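Local coordinates for uncharacterized protein (Enterococcus faecalis, PDB 3CLQ) that is of unknown function but belongs to the AllG family, and so may be related to a subunit of oxamate carbamoyltransferase, at residues E189-N194 against I309-G314; A319-P324 against N339-M344. All coordinates share one frame; numbering follows the deposited sequence.

Overall arrangement
Along the chain, the loop between helices 176-183 and 195-210 supplies residues 189-194, which wait more than a hundred residues for their partner. The intervening chain builds helix 234-247 and the antiparallel strands 257-263, 266-271 and 280-283 before returning as the short helix 309-313, where contact 1 closes a long loop. Contact 2 follows in series: the turn at 319-324 meets helix 334-343 only 15 residues later, closing a small, largely helical loop. The two neither nest nor cross. Their centres lie about 11 Å apart, and they touch where Glu-189 CG packs on Ala-323 CB and where Gly-314 O meets Ala-319 CB, so that 309-324 joins the central loop to helix 334-343.

Contact 1: residues E189-N194 against I309-G314; sequences ECHNRN and ITETYG
His-191 reaches across to the first turn of helix 309-313, where it meets both Thr-310 and Glu-311. Its CG stands anti to the backbone N (chi1 -169°), which carries the imidazole away from its own loop and toward the helix. The apolar part of the meeting is made by Thr-310: its methyl CG2, itself anti to the backbone N, comes 3.7 Å from His-191 CB, while OG1, anti to the carbonyl carbon, lies 3.7 Å from Cys-190 O.

Glu-311 starts on the flank of the helix and bends at chi2 to bring its carboxylate to the edge of the ring, near the ring plane. There ND1 of His-191 donates to OE2 of Glu-311, but the modelled separation of 2.3 Å is very short and OE2 is crowded, so the exact geometry of this hydrogen bond is doubtful. The same doubt attaches to the tilt of the ring and carboxylate planes, as modelled 59° apart. The other oxygen, OE1, accepts from the backbone N of Gly-317, which holds the carboxylate from the far end. Ser-307 and Thr-385 also touch the imidazole.

Behind the histidine, the carboxylate of Glu-189 organises its loop. OE1 takes the amides of His-191 (2.6 Å from N to OE1) and Arg-193 (2.9 Å from N to OE1) from opposite faces of its plane. Glu-189 OE2 accepts from Asn-192 N on the syn side at 2.8 Å, and from Asn-192 ND2 nearly along the C-O bond direction.

Four N-H groups thus gather round one buried carboxylate, which would probably favour its ionised form. Glu-189 probably helps to hold the backbone from which His-191 extends, as a second-shell residue would, while Gly-317 steadies the acid at the ring edge.

Contact 2: residues A319-P324 against N339-M344; sequences AMAAAP and NYSKEM
Ser-341 has OG anti to its carbonyl carbon (chi1 -78°), directing the hydroxyl into the turn at 319-323, while Met-320, a selenomethionine, has its CB pointing to the helix, and its chain, extended beyond CG, then brings the selenium to the ring of Tyr-340. Tyr-340 and Ser-341, adjacent on helix 334-343, divide the contact into an apolar and a polar half.

In the apolar half the selenium of Met-320 lies 3.5 Å from Tyr-340 CD2 and 3.9 Å from Tyr-340 CB, at the root of the ring and not beside its hydroxyl. Met-320 SE is 4.6 Å from the centroid of the Tyr-340 ring and 62° off the ring normal, an oblique Met-aromatic contact. The terminal CE of Met-320 lies farther off, 4.2 Å from Tyr-340 CD2, so the selenium makes the closer touch.

The polar half turns on one hydroxyl. Ala-321 N donates to Ser-341 OG over 3.3 Å, long but almost straight at 171°, and the same OG donates to Phe-318 O. Phe-318 and Ala-321 are three residues apart, the spacing of a 3-10 bond, so the serine links a carbonyl and an amide at the beginning of the turn. Beyond them the turn supplies its own bonds, from Ala-322 N to Ala-319 O and from Ala-323 N to Met-320 O. Ala-321 CB packs 3.9 Å from Ser-341 CB.

Neighbouring elements pack round the contact: Ala-337 and Leu-338, one turn earlier on helix 334-343, pack on Met-320 and Ala-321 respectively, and Met-363 of strand 363-369 lies against Ser-341. On the far side of the turn, Pro-324 packs on Pro-358 of the second subunit, placing this corner beside the dimer interface.

Contact 1: residues E189-N194 against I309-G314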
ATOM      1  N   GLU B 189      -8.659  -0.713   4.980  1.00 60.78           N
ATOM      2  CA  GLU B 189     -10.083  -0.453   5.057  1.00 60.09           C
ATOM      3  C   GLU B 189     -10.294   0.863   5.770  1.00 59.85           C
ATOM      4  O   GLU B 189     -11.430   1.289   5.993  1.00 60.30           O
ATOM      5  CB  GLU B 189     -10.837  -1.600   5.733  1.00 60.15           C
ATOM      6  CG  GLU B 189     -10.113  -2.229   6.895  1.00 61.76           C
ATOM      7  CD  GLU B 189     -10.010  -1.306   8.098  1.00 63.12           C
ATOM      8  OE1 GLU B 189      -9.163  -0.392   8.079  1.00 64.03           O
ATOM      9  OE2 GLU B 189     -10.765  -1.496   9.076  1.00 63.70           O
ATOM     10  N   CYS B 190      -9.182   1.496   6.129  1.00 59.54           N
ATOM     11  CA  CYS B 190      -9.170   2.864   6.669  1.00 60.61           C
ATOM     12  C   CYS B 190      -9.832   3.057   8.036  1.00 59.62           C
ATOM     13  O   CYS B 190     -10.234   4.143   8.380  1.00 59.47           O
ATOM     14  CB  CYS B 190      -9.719   3.877   5.642  1.00 62.36           C
ATOM     15  SG  CYS B 190      -8.699   4.042   4.099  1.00 65.95           S
ATOM     16  N   HIS B 191      -9.930   1.994   8.814  1.00 59.53           N
ATOM     17  CA  HIS B 191     -10.341   2.091  10.203  1.00 58.59           C
ATOM     18  C   HIS B 191      -9.273   1.361  11.028  1.00 58.20           C
ATOM     19  O   HIS B 191      -8.481   1.995  11.730  1.00 57.66           O
ATOM     20  CB  HIS B 191     -11.706   1.435  10.382  1.00 58.94           C
ATOM     21  CG  HIS B 191     -12.340   1.693  11.709  1.00 60.05           C
ATOM     22  ND1 HIS B 191     -13.701   1.866  11.859  1.00 60.37           N
ATOM     23  CD2 HIS B 191     -11.809   1.785  12.953  1.00 60.34           C
ATOM     24  CE1 HIS B 191     -13.980   2.060  13.137  1.00 60.30           C
ATOM     25  NE2 HIS B 191     -12.849   2.016  13.823  1.00 60.64           N
ATOM     26  N   ASN B 192      -9.234   0.032  10.904  1.00 57.32           N
ATOM     27  CA  ASN B 192      -8.313  -0.810  11.669  1.00 57.38           C
ATOM     28  C   ASN B 192      -6.935  -1.004  11.029  1.00 56.85           C
ATOM     29  O   ASN B 192      -5.921  -1.014  11.721  1.00 56.65           O
ATOM     30  CB  ASN B 192      -8.954  -2.165  11.890  1.00 59.81           C
ATOM     31  CG  ASN B 192     -10.257  -2.062  12.663  1.00 62.50           C
ATOM     32  OD1 ASN B 192     -10.240  -1.785  13.873  1.00 63.25           O
ATOM     33  ND2 ASN B 192     -11.403  -2.276  11.974  1.00 62.82           N
ATOM     34  N   ARG B 193      -6.902  -1.169   9.707  1.00 54.93           N
ATOM     35  CA  ARG B 193      -5.647  -1.323   8.992  1.00 52.88           C
ATOM     36  C   ARG B 193      -5.434  -0.077   8.115  1.00 54.17           C
ATOM     37  O   ARG B 193      -6.231   0.202   7.218  1.00 54.14           O
ATOM     38  CB  ARG B 193      -5.610  -2.649   8.215  1.00 50.94           C
ATOM     39  CG  ARG B 193      -4.845  -2.623   6.909  1.00 51.66           C
ATOM     40  CD  ARG B 193      -4.544  -3.998   6.305  1.00 50.18           C
ATOM     41  NE  ARG B 193      -3.444  -4.608   7.034  1.00 50.36           N
ATOM     42  CZ  ARG B 193      -2.240  -4.908   6.548  1.00 48.89           C
ATOM     43  NH1 ARG B 193      -1.934  -4.690   5.288  1.00 48.35           N
ATOM     44  NH2 ARG B 193      -1.348  -5.457   7.346  1.00 48.65           N
ATOM     45  N   ASN B 194      -4.365   0.671   8.399  1.00 54.67           N
ATOM     46  CA  ASN B 194      -4.142   1.986   7.796  1.00 55.43           C
ATOM     47  C   ASN B 194      -2.763   2.110   7.182  1.00 54.86           C
ATOM     48  O   ASN B 194      -2.327   3.220   6.839  1.00 53.31           O
ATOM     49  CB  ASN B 194      -4.323   3.109   8.845  1.00 57.56           C
ATOM     50  CG  ASN B 194      -5.783   3.351   9.206  1.00 58.94           C
ATOM     51  OD1 ASN B 194      -6.613   3.619   8.325  1.00 60.23           O
ATOM     52  ND2 ASN B 194      -6.104   3.262  10.494  1.00 58.34           N
ATOM     53  N   ILE B 309     -17.331   6.892  11.836  1.00 57.50           N
ATOM     54  CA  ILE B 309     -17.824   7.749  10.771  1.00 56.71           C
ATOM     55  C   ILE B 309     -17.392   7.074   9.476  1.00 56.43           C
ATOM     56  O   ILE B 309     -17.981   7.215   8.410  1.00 56.67           O
ATOM     57  CB  ILE B 309     -17.214   9.167  10.871  1.00 56.14           C
ATOM     58  CG1 ILE B 309     -17.903  10.113   9.893  1.00 55.89           C
ATOM     59  CG2 ILE B 309     -15.681   9.147  10.693  1.00 54.76           C
ATOM     60  CD1 ILE B 309     -19.192  10.663  10.429  1.00 56.81           C
ATOM     61  N   THR B 310     -16.315   6.345   9.619  1.00 55.24           N
ATOM     62  CA  THR B 310     -15.738   5.535   8.598  1.00 55.62           C
ATOM     63  C   THR B 310     -16.740   4.523   7.975  1.00 55.40           C
ATOM     64  O   THR B 310     -16.966   4.510   6.769  1.00 54.41           O
ATOM     65  CB  THR B 310     -14.502   4.873   9.245  1.00 56.05           C
ATOM     66  OG1 THR B 310     -13.399   5.804   9.191  1.00 55.36           O
ATOM     67  CG2 THR B 310     -14.138   3.608   8.591  1.00 55.97           C
ATOM     68  N   GLU B 311     -17.346   3.679   8.789  1.00 55.15           N
ATOM     69  CA  GLU B 311     -18.388   2.833   8.263  1.00 55.77           C
ATOM     70  C   GLU B 311     -19.630   3.631   7.888  1.00 55.21           C
ATOM     71  O   GLU B 311     -20.406   3.183   7.026  1.00 55.42           O
ATOM     72  CB  GLU B 311     -18.715   1.710   9.237  1.00 56.69           C
ATOM     73  CG  GLU B 311     -17.906   1.817  10.511  1.00 59.02           C
ATOM     74  CD  GLU B 311     -16.808   0.772  10.591  1.00 60.66           C
ATOM     75  OE1 GLU B 311     -16.995  -0.323  10.021  1.00 60.99           O
ATOM     76  OE2 GLU B 311     -15.768   1.033  11.241  1.00 62.21           O
ATOM     77  N   THR B 312     -19.822   4.803   8.504  1.00 53.54           N
ATOM     78  CA  THR B 312     -20.950   5.662   8.102  1.00 53.02           C
ATOM     79  C   THR B 312     -20.770   6.088   6.658  1.00 53.82           C
ATOM     80  O   THR B 312     -21.752   6.307   5.974  1.00 55.16           O
ATOM     81  CB  THR B 312     -21.152   6.953   8.959  1.00 52.10           C
ATOM     82  OG1 THR B 312     -21.366   6.624  10.326  1.00 50.28           O
ATOM     83  CG2 THR B 312     -22.376   7.715   8.481  1.00 52.02           C
ATOM     84  N   TYR B 313     -19.509   6.207   6.223  1.00 54.06           N
ATOM     85  CA  TYR B 313     -19.112   6.643   4.882  1.00 53.49           C
ATOM     86  C   TYR B 313     -19.131   5.511   3.853  1.00 53.09           C
ATOM     87  O   TYR B 313     -19.365   5.739   2.671  1.00 53.43           O
ATOM     88  CB  TYR B 313     -17.693   7.224   4.917  1.00 54.54           C
ATOM     89  CG  TYR B 313     -17.183   7.694   3.549  1.00 54.83           C
ATOM     90  CD1 TYR B 313     -17.655   8.863   2.966  1.00 54.86           C
ATOM     91  CD2 TYR B 313     -16.263   6.947   2.839  1.00 54.80           C
ATOM     92  CE1 TYR B 313     -17.206   9.276   1.716  1.00 55.41           C
ATOM     93  CE2 TYR B 313     -15.801   7.342   1.602  1.00 54.61           C
ATOM     94  CZ  TYR B 313     -16.269   8.504   1.041  1.00 55.49           C
ATOM     95  OH  TYR B 313     -15.785   8.906  -0.194  1.00 55.71           O
ATOM     96  N   GLY B 314     -18.827   4.306   4.301  1.00 52.71           N
ATOM     97  CA  GLY B 314     -18.866   3.129   3.458  1.00 52.21           C
ATOM     98  C   GLY B 314     -17.572   2.370   3.602  1.00 52.55           C
ATOM     99  O   GLY B 314     -17.362   1.350   2.963  1.00 51.97           O
TER

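Contact 2: residues A319-P324 against N339-M344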
ATOM      1  N   ALA B 319     -16.148  -1.990   4.474  1.00 56.20           N
ATOM      2  CA  ALA B 319     -15.206  -2.383   3.422  1.00 56.13           C
ATOM      3  C   ALA B 319     -14.417  -3.610   3.808  1.00 56.65           C
ATOM      4  O   ALA B 319     -13.566  -4.034   3.076  1.00 57.64           O
ATOM      5  CB  ALA B 319     -14.274  -1.258   3.069  1.00 54.68           C
HETATM    6  N   MSE B 320     -14.703  -4.174   4.967  1.00 57.87           N
HETATM    7  CA  MSE B 320     -14.062  -5.396   5.418  1.00 59.76           C
HETATM    8  C   MSE B 320     -13.393  -6.185   4.290  1.00 58.43           C
HETATM    9  O   MSE B 320     -12.211  -6.476   4.355  1.00 58.24           O
HETATM   10  CB  MSE B 320     -15.118  -6.264   6.076  1.00 61.57           C
HETATM   11  CG  MSE B 320     -14.721  -6.896   7.380  1.00 63.01           C
HETATM   12 SE   MSE B 320     -16.246  -7.905   8.091  0.55 63.50          SE
HETATM   13  CE  MSE B 320     -15.163  -9.174   9.150  1.00 63.53           C
ATOM     14  N   ALA B 321     -14.149  -6.515   3.250  1.00 57.67           N
ATOM     15  CA  ALA B 321     -13.663  -7.396   2.178  1.00 56.92           C
ATOM     16  C   ALA B 321     -12.343  -6.979   1.547  1.00 55.88           C
ATOM     17  O   ALA B 321     -11.615  -7.813   1.027  1.00 56.84           O
ATOM     18  CB  ALA B 321     -14.709  -7.533   1.094  1.00 56.92           C
ATOM     19  N   ALA B 322     -12.056  -5.689   1.570  1.00 54.75           N
ATOM     20  CA  ALA B 322     -10.880  -5.127   0.915  1.00 53.76           C
ATOM     21  C   ALA B 322      -9.597  -5.427   1.681  1.00 53.94           C
ATOM     22  O   ALA B 322      -8.505  -5.233   1.164  1.00 54.04           O
ATOM     23  CB  ALA B 322     -11.036  -3.640   0.781  1.00 53.02           C
ATOM     24  N   ALA B 323      -9.735  -5.930   2.901  1.00 52.89           N
ATOM     25  CA  ALA B 323      -8.622  -5.976   3.809  1.00 52.02           C
ATOM     26  C   ALA B 323      -8.511  -7.330   4.464  1.00 52.08           C
ATOM     27  O   ALA B 323      -8.618  -7.428   5.703  1.00 51.72           O
ATOM     28  CB  ALA B 323      -8.820  -4.922   4.864  1.00 52.06           C
ATOM     29  N   PRO B 324      -8.298  -8.387   3.658  1.00 50.40           N
ATOM     30  CA  PRO B 324      -8.186  -9.697   4.242  1.00 50.03           C
ATOM     31  C   PRO B 324      -7.050  -9.770   5.256  1.00 50.57           C
ATOM     32  O   PRO B 324      -7.040 -10.655   6.084  1.00 51.62           O
ATOM     33  CB  PRO B 324      -7.905 -10.604   3.038  1.00 49.50           C
ATOM     34  CG  PRO B 324      -7.389  -9.728   2.007  1.00 49.68           C
ATOM     35  CD  PRO B 324      -8.136  -8.431   2.205  1.00 50.43           C
ATOM     36  N   ASN B 339     -18.615 -11.511   2.628  1.00 66.68           N
ATOM     37  CA  ASN B 339     -20.043 -11.581   2.740  1.00 67.34           C
ATOM     38  C   ASN B 339     -20.691 -10.359   3.370  1.00 67.41           C
ATOM     39  O   ASN B 339     -21.811  -9.992   3.010  1.00 67.25           O
ATOM     40  CB  ASN B 339     -20.374 -12.797   3.576  1.00 69.00           C
ATOM     41  CG  ASN B 339     -21.462 -13.614   2.974  1.00 70.15           C
ATOM     42  OD1 ASN B 339     -21.228 -14.743   2.518  1.00 70.56           O
ATOM     43  ND2 ASN B 339     -22.668 -13.046   2.934  1.00 70.13           N
ATOM     44  N   TYR B 340     -19.992  -9.748   4.324  1.00 67.24           N
ATOM     45  CA  TYR B 340     -20.521  -8.610   5.085  1.00 67.15           C
ATOM     46  C   TYR B 340     -20.612  -7.343   4.229  1.00 66.77           C
ATOM     47  O   TYR B 340     -21.589  -6.577   4.296  1.00 65.96           O
ATOM     48  CB  TYR B 340     -19.644  -8.331   6.315  1.00 68.08           C
ATOM     49  CG  TYR B 340     -20.099  -8.973   7.621  1.00 68.55           C
ATOM     50  CD1 TYR B 340     -21.407  -8.794   8.104  1.00 69.02           C
ATOM     51  CD2 TYR B 340     -19.209  -9.718   8.398  1.00 68.76           C
ATOM     52  CE1 TYR B 340     -21.826  -9.367   9.312  1.00 68.75           C
ATOM     53  CE2 TYR B 340     -19.601 -10.290   9.598  1.00 68.85           C
ATOM     54  CZ  TYR B 340     -20.915 -10.115  10.057  1.00 69.03           C
ATOM     55  OH  TYR B 340     -21.299 -10.686  11.262  1.00 68.61           O
ATOM     56  N   SER B 341     -19.567  -7.127   3.436  1.00 66.33           N
ATOM     57  CA  SER B 341     -19.514  -5.992   2.544  1.00 65.60           C
ATOM     58  C   SER B 341     -20.641  -6.079   1.530  1.00 65.78           C
ATOM     59  O   SER B 341     -21.255  -5.050   1.231  1.00 66.26           O
ATOM     60  CB  SER B 341     -18.163  -5.920   1.850  1.00 65.24           C
ATOM     61  OG  SER B 341     -17.188  -5.395   2.724  1.00 65.10           O
ATOM     62  N   LYS B 342     -20.916  -7.290   1.014  1.00 64.82           N
ATOM     63  CA  LYS B 342     -22.085  -7.528   0.160  1.00 64.45           C
ATOM     64  C   LYS B 342     -23.371  -7.228   0.916  1.00 63.39           C
ATOM     65  O   LYS B 342     -24.232  -6.511   0.428  1.00 62.32           O
ATOM     66  CB  LYS B 342     -22.159  -8.973  -0.296  1.00 66.25           C
ATOM     67  CG  LYS B 342     -21.270  -9.362  -1.453  1.00 68.59           C
ATOM     68  CD  LYS B 342     -21.496 -10.864  -1.762  1.00 70.50           C
ATOM     69  CE  LYS B 342     -20.466 -11.445  -2.749  1.00 71.94           C
ATOM     70  NZ  LYS B 342     -19.135 -11.799  -2.133  1.00 72.39           N
ATOM     71  N   GLU B 343     -23.503  -7.802   2.105  1.00 62.61           N
ATOM     72  CA  GLU B 343     -24.687  -7.599   2.915  1.00 62.06           C
ATOM     73  C   GLU B 343     -25.014  -6.124   3.102  1.00 61.15           C
ATOM     74  O   GLU B 343     -26.162  -5.712   2.932  1.00 59.47           O
ATOM     75  CB  GLU B 343     -24.495  -8.233   4.287  1.00 63.37           C
ATOM     76  CG  GLU B 343     -24.553  -9.745   4.321  1.00 65.58           C
ATOM     77  CD  GLU B 343     -24.702 -10.268   5.746  1.00 67.27           C
ATOM     78  OE1 GLU B 343     -25.261  -9.513   6.587  1.00 68.33           O
ATOM     79  OE2 GLU B 343     -24.272 -11.421   6.025  1.00 67.80           O
HETATM   80  N   MSE B 344     -23.995  -5.335   3.457  1.00 60.49           N
HETATM   81  CA  MSE B 344     -24.184  -3.934   3.833  1.00 60.01           C
HETATM   82  C   MSE B 344     -24.998  -3.100   2.833  1.00 58.62           C
HETATM   83  O   MSE B 344     -25.466  -2.013   3.160  1.00 58.28           O
HETATM   84  CB  MSE B 344     -22.832  -3.256   4.113  1.00 61.69           C
HETATM   85  CG  MSE B 344     -22.311  -3.309   5.553  1.00 63.73           C
HETATM   86 SE   MSE B 344     -23.632  -3.577   7.023  0.85 68.58          SE
HETATM   87  CE  MSE B 344     -23.466  -5.521   7.220  1.00 67.03           C
TER